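Ferric uptake regulation protein (Pseudomonas aeruginosa, PDB 1MZB) probably acts as a dimeric, metal-dependent transcriptional regulator that binds DNA and controls the genes of iron uptake and homeostasis. Local coordinates at residues L24-S29 with E38-A43. Sequence-based numbering, arbitrary orientation.
Sequences LQMLDS and EDVYKA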
ATOM      1  N   LEU A  24      18.622   3.435   7.051  1.00 32.35           N
ATOM      2  CA  LEU A  24      17.598   2.627   6.429  1.00 32.63           C
ATOM      3  C   LEU A  24      16.803   1.845   7.502  1.00 31.83           C
ATOM      4  O   LEU A  24      15.598   1.654   7.375  1.00 31.02           O
ATOM      5  CB  LEU A  24      18.243   1.668   5.426  1.00 35.38           C
ATOM      6  CG  LEU A  24      17.280   0.956   4.478  1.00 38.71           C
ATOM      7  CD1 LEU A  24      16.554   1.974   3.614  1.00 36.87           C
ATOM      8  CD2 LEU A  24      18.073  -0.030   3.598  1.00 40.61           C
ATOM      9  N   GLN A  25      17.468   1.411   8.570  1.00 33.51           N
ATOM     10  CA  GLN A  25      16.783   0.666   9.625  1.00 35.03           C
ATOM     11  C   GLN A  25      15.864   1.604  10.381  1.00 35.42           C
ATOM     12  O   GLN A  25      14.758   1.222  10.779  1.00 33.40           O
ATOM     13  CB  GLN A  25      17.799   0.025  10.589  1.00 35.81           C
ATOM     14  CG  GLN A  25      18.573  -1.129   9.972  1.00 42.57           C
ATOM     15  CD  GLN A  25      19.724  -1.596  10.858  1.00 47.30           C
ATOM     16  OE1 GLN A  25      20.180  -0.860  11.734  1.00 48.26           O
ATOM     17  NE2 GLN A  25      20.214  -2.817  10.612  1.00 47.80           N
ATOM     18  N   MET A  26      16.315   2.846  10.573  1.00 35.96           N
ATOM     19  CA  MET A  26      15.480   3.816  11.254  1.00 36.36           C
ATOM     20  C   MET A  26      14.226   4.070  10.422  1.00 35.06           C
ATOM     21  O   MET A  26      13.119   4.165  10.962  1.00 35.10           O
ATOM     22  CB  MET A  26      16.231   5.127  11.468  1.00 37.39           C
ATOM     23  CG  MET A  26      15.448   6.094  12.326  1.00 44.31           C
ATOM     24  SD  MET A  26      14.941   5.260  13.859  1.00 50.72           S
ATOM     25  CE  MET A  26      16.556   4.897  14.580  1.00 48.87           C
ATOM     26  N   LEU A  27      14.389   4.195   9.108  1.00 34.39           N
ATOM     27  CA  LEU A  27      13.243   4.430   8.241  1.00 35.14           C
ATOM     28  C   LEU A  27      12.278   3.263   8.289  1.00 36.28           C
ATOM     29  O   LEU A  27      11.053   3.452   8.273  1.00 36.05           O
ATOM     30  CB  LEU A  27      13.697   4.617   6.794  1.00 33.33           C
ATOM     31  CG  LEU A  27      14.369   5.954   6.508  1.00 34.13           C
ATOM     32  CD1 LEU A  27      14.837   5.987   5.054  1.00 36.58           C
ATOM     33  CD2 LEU A  27      13.380   7.083   6.807  1.00 34.88           C
ATOM     34  N   ASP A  28      12.830   2.056   8.329  1.00 37.95           N
ATOM     35  CA  ASP A  28      11.990   0.855   8.357  1.00 41.44           C
ATOM     36  C   ASP A  28      11.040   0.820   9.554  1.00 44.80           C
ATOM     37  O   ASP A  28       9.864   0.488   9.398  1.00 46.23           O
ATOM     38  CB  ASP A  28      12.859  -0.400   8.348  1.00 39.55           C
ATOM     39  CG  ASP A  28      13.511  -0.643   6.999  1.00 40.89           C
ATOM     40  OD1 ASP A  28      13.048  -0.054   5.997  1.00 38.51           O
ATOM     41  OD2 ASP A  28      14.486  -1.421   6.937  1.00 41.09           O
ATOM     42  N   SER A  29      11.557   1.146  10.735  1.00 48.16           N
ATOM     43  CA  SER A  29      10.766   1.153  11.969  1.00 52.11           C
ATOM     44  C   SER A  29      10.128   2.520  12.179  1.00 54.71           C
ATOM     45  O   SER A  29      10.839   3.521  12.242  1.00 56.60           O
ATOM     46  CB  SER A  29      11.661   0.867  13.167  1.00 52.31           C
ATOM     47  OG  SER A  29      12.667  -0.068  12.830  1.00 53.30           O
ATOM     48  N   GLU A  38      15.506  15.768  10.576  1.00 27.64           N
ATOM     49  CA  GLU A  38      15.676  15.967  12.018  1.00 27.80           C
ATOM     50  C   GLU A  38      15.030  14.845  12.831  1.00 27.92           C
ATOM     51  O   GLU A  38      15.581  14.427  13.871  1.00 24.11           O
ATOM     52  CB  GLU A  38      15.075  17.320  12.446  1.00 27.00           C
ATOM     53  CG  GLU A  38      16.020  18.500  12.197  1.00 33.82           C
ATOM     54  CD  GLU A  38      15.455  19.769  12.805  1.00 35.14           C
ATOM     55  OE1 GLU A  38      15.435  19.842  14.063  1.00 33.83           O
ATOM     56  OE2 GLU A  38      15.026  20.661  12.021  1.00 31.88           O
ATOM     57  N   ASP A  39      13.859  14.378  12.384  1.00 28.53           N
ATOM     58  CA  ASP A  39      13.186  13.269  13.074  1.00 28.43           C
ATOM     59  C   ASP A  39      14.092  12.046  13.035  1.00 28.57           C
ATOM     60  O   ASP A  39      14.224  11.335  14.037  1.00 27.70           O
ATOM     61  CB  ASP A  39      11.851  12.896  12.420  1.00 29.19           C
ATOM     62  CG  ASP A  39      10.768  13.978  12.564  1.00 32.89           C
ATOM     63  OD1 ASP A  39      10.741  14.699  13.597  1.00 31.25           O
ATOM     64  OD2 ASP A  39       9.927  14.086  11.636  1.00 31.71           O
ATOM     65  N   VAL A  40      14.700  11.776  11.878  1.00 28.70           N
ATOM     66  CA  VAL A  40      15.597  10.618  11.781  1.00 28.45           C
ATOM     67  C   VAL A  40      16.786  10.815  12.725  1.00 29.69           C
ATOM     68  O   VAL A  40      17.133   9.912  13.532  1.00 26.91           O
ATOM     69  CB  VAL A  40      16.078  10.398  10.312  1.00 29.01           C
ATOM     70  CG1 VAL A  40      17.076   9.248  10.241  1.00 30.93           C
ATOM     71  CG2 VAL A  40      14.896  10.091   9.405  1.00 29.64           C
ATOM     72  N   TYR A  41      17.420  11.980  12.638  1.00 27.98           N
ATOM     73  CA  TYR A  41      18.564  12.325  13.507  1.00 28.89           C
ATOM     74  C   TYR A  41      18.235  12.185  15.003  1.00 29.37           C
ATOM     75  O   TYR A  41      19.005  11.556  15.789  1.00 29.93           O
ATOM     76  CB  TYR A  41      19.008  13.775  13.191  1.00 25.95           C
ATOM     77  CG  TYR A  41      19.991  14.351  14.170  1.00 31.62           C
ATOM     78  CD1 TYR A  41      21.323  13.959  14.159  1.00 27.20           C
ATOM     79  CD2 TYR A  41      19.579  15.293  15.118  1.00 31.32           C
ATOM     80  CE1 TYR A  41      22.244  14.508  15.080  1.00 30.54           C
ATOM     81  CE2 TYR A  41      20.480  15.837  16.036  1.00 32.96           C
ATOM     82  CZ  TYR A  41      21.802  15.438  16.012  1.00 32.40           C
ATOM     83  OH  TYR A  41      22.662  15.954  16.959  1.00 32.95           O
ATOM     84  N   LYS A  42      17.094  12.730  15.409  1.00 28.39           N
ATOM     85  CA  LYS A  42      16.675  12.660  16.808  1.00 33.43           C
ATOM     86  C   LYS A  42      16.450  11.212  17.230  1.00 34.65           C
ATOM     87  O   LYS A  42      16.854  10.817  18.339  1.00 35.60           O
ATOM     88  CB  LYS A  42      15.400  13.457  17.044  1.00 34.95           C
ATOM     89  CG  LYS A  42      15.632  14.973  17.049  1.00 45.67           C
ATOM     90  CD  LYS A  42      14.305  15.718  16.970  1.00 51.28           C
ATOM     91  CE  LYS A  42      14.508  17.229  16.910  1.00 54.00           C
ATOM     92  NZ  LYS A  42      13.207  17.941  16.758  1.00 58.25           N
ATOM     93  N   ALA A  43      15.800  10.430  16.369  1.00 34.63           N
ATOM     94  CA  ALA A  43      15.567   9.003  16.682  1.00 37.49           C
ATOM     95  C   ALA A  43      16.908   8.309  16.851  1.00 38.82           C
ATOM     96  O   ALA A  43      17.096   7.510  17.778  1.00 41.47           O
ATOM     97  CB  ALA A  43      14.784   8.336  15.574  1.00 35.59           C
TER
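Two helices of the winged-helix DNA-binding domain meet where Met-26 and Leu-27, near the C-terminal end of helix 18-28, touch Val-40 and Ala-43 on helix 37-46. The axes of segments 24-28 and 38-43 come within 10.3 Å and cross at 102°, nearly at right angles, sharing a small apolar patch. Met-26 lies over Ala-43, its SD 3.5 Å from Ala-43 CB. The Met-26 chain leaves with CG anti to the backbone N (chi1 -173°), then turns about both chi2 and chi3. These turns curl the chain so that CG, SD and CE all lie near the Ala-43 methyl; CE is 4.0 Å from Ala-43 CB. The side chains of Met-26 and Val-40 run alongside each other in opposite directions, with Met-26 CG 4.1 Å from Val-40 CG1. The other branch of Val-40 meets Leu-27, its CG2 4.3 Å from Leu-27 CD2. No hydrogen bond joins the two segments. Leu-27 and Val-40 are buried and continue inward, Leu-27 onto Leu-60 and Val-40 onto Val-56 of helix 53-66, and both touch Met-35. Just past helix 18-28, Ser-29 N and OG reach Gln-25 O from opposite faces of the carbonyl plane; the OG bond is 3.2 Å. Crossed helices packed through a few apolar side chains onto a third helix are typical of the three-helix core of a winged helix-turn-helix domain, as in Fur-family regulators.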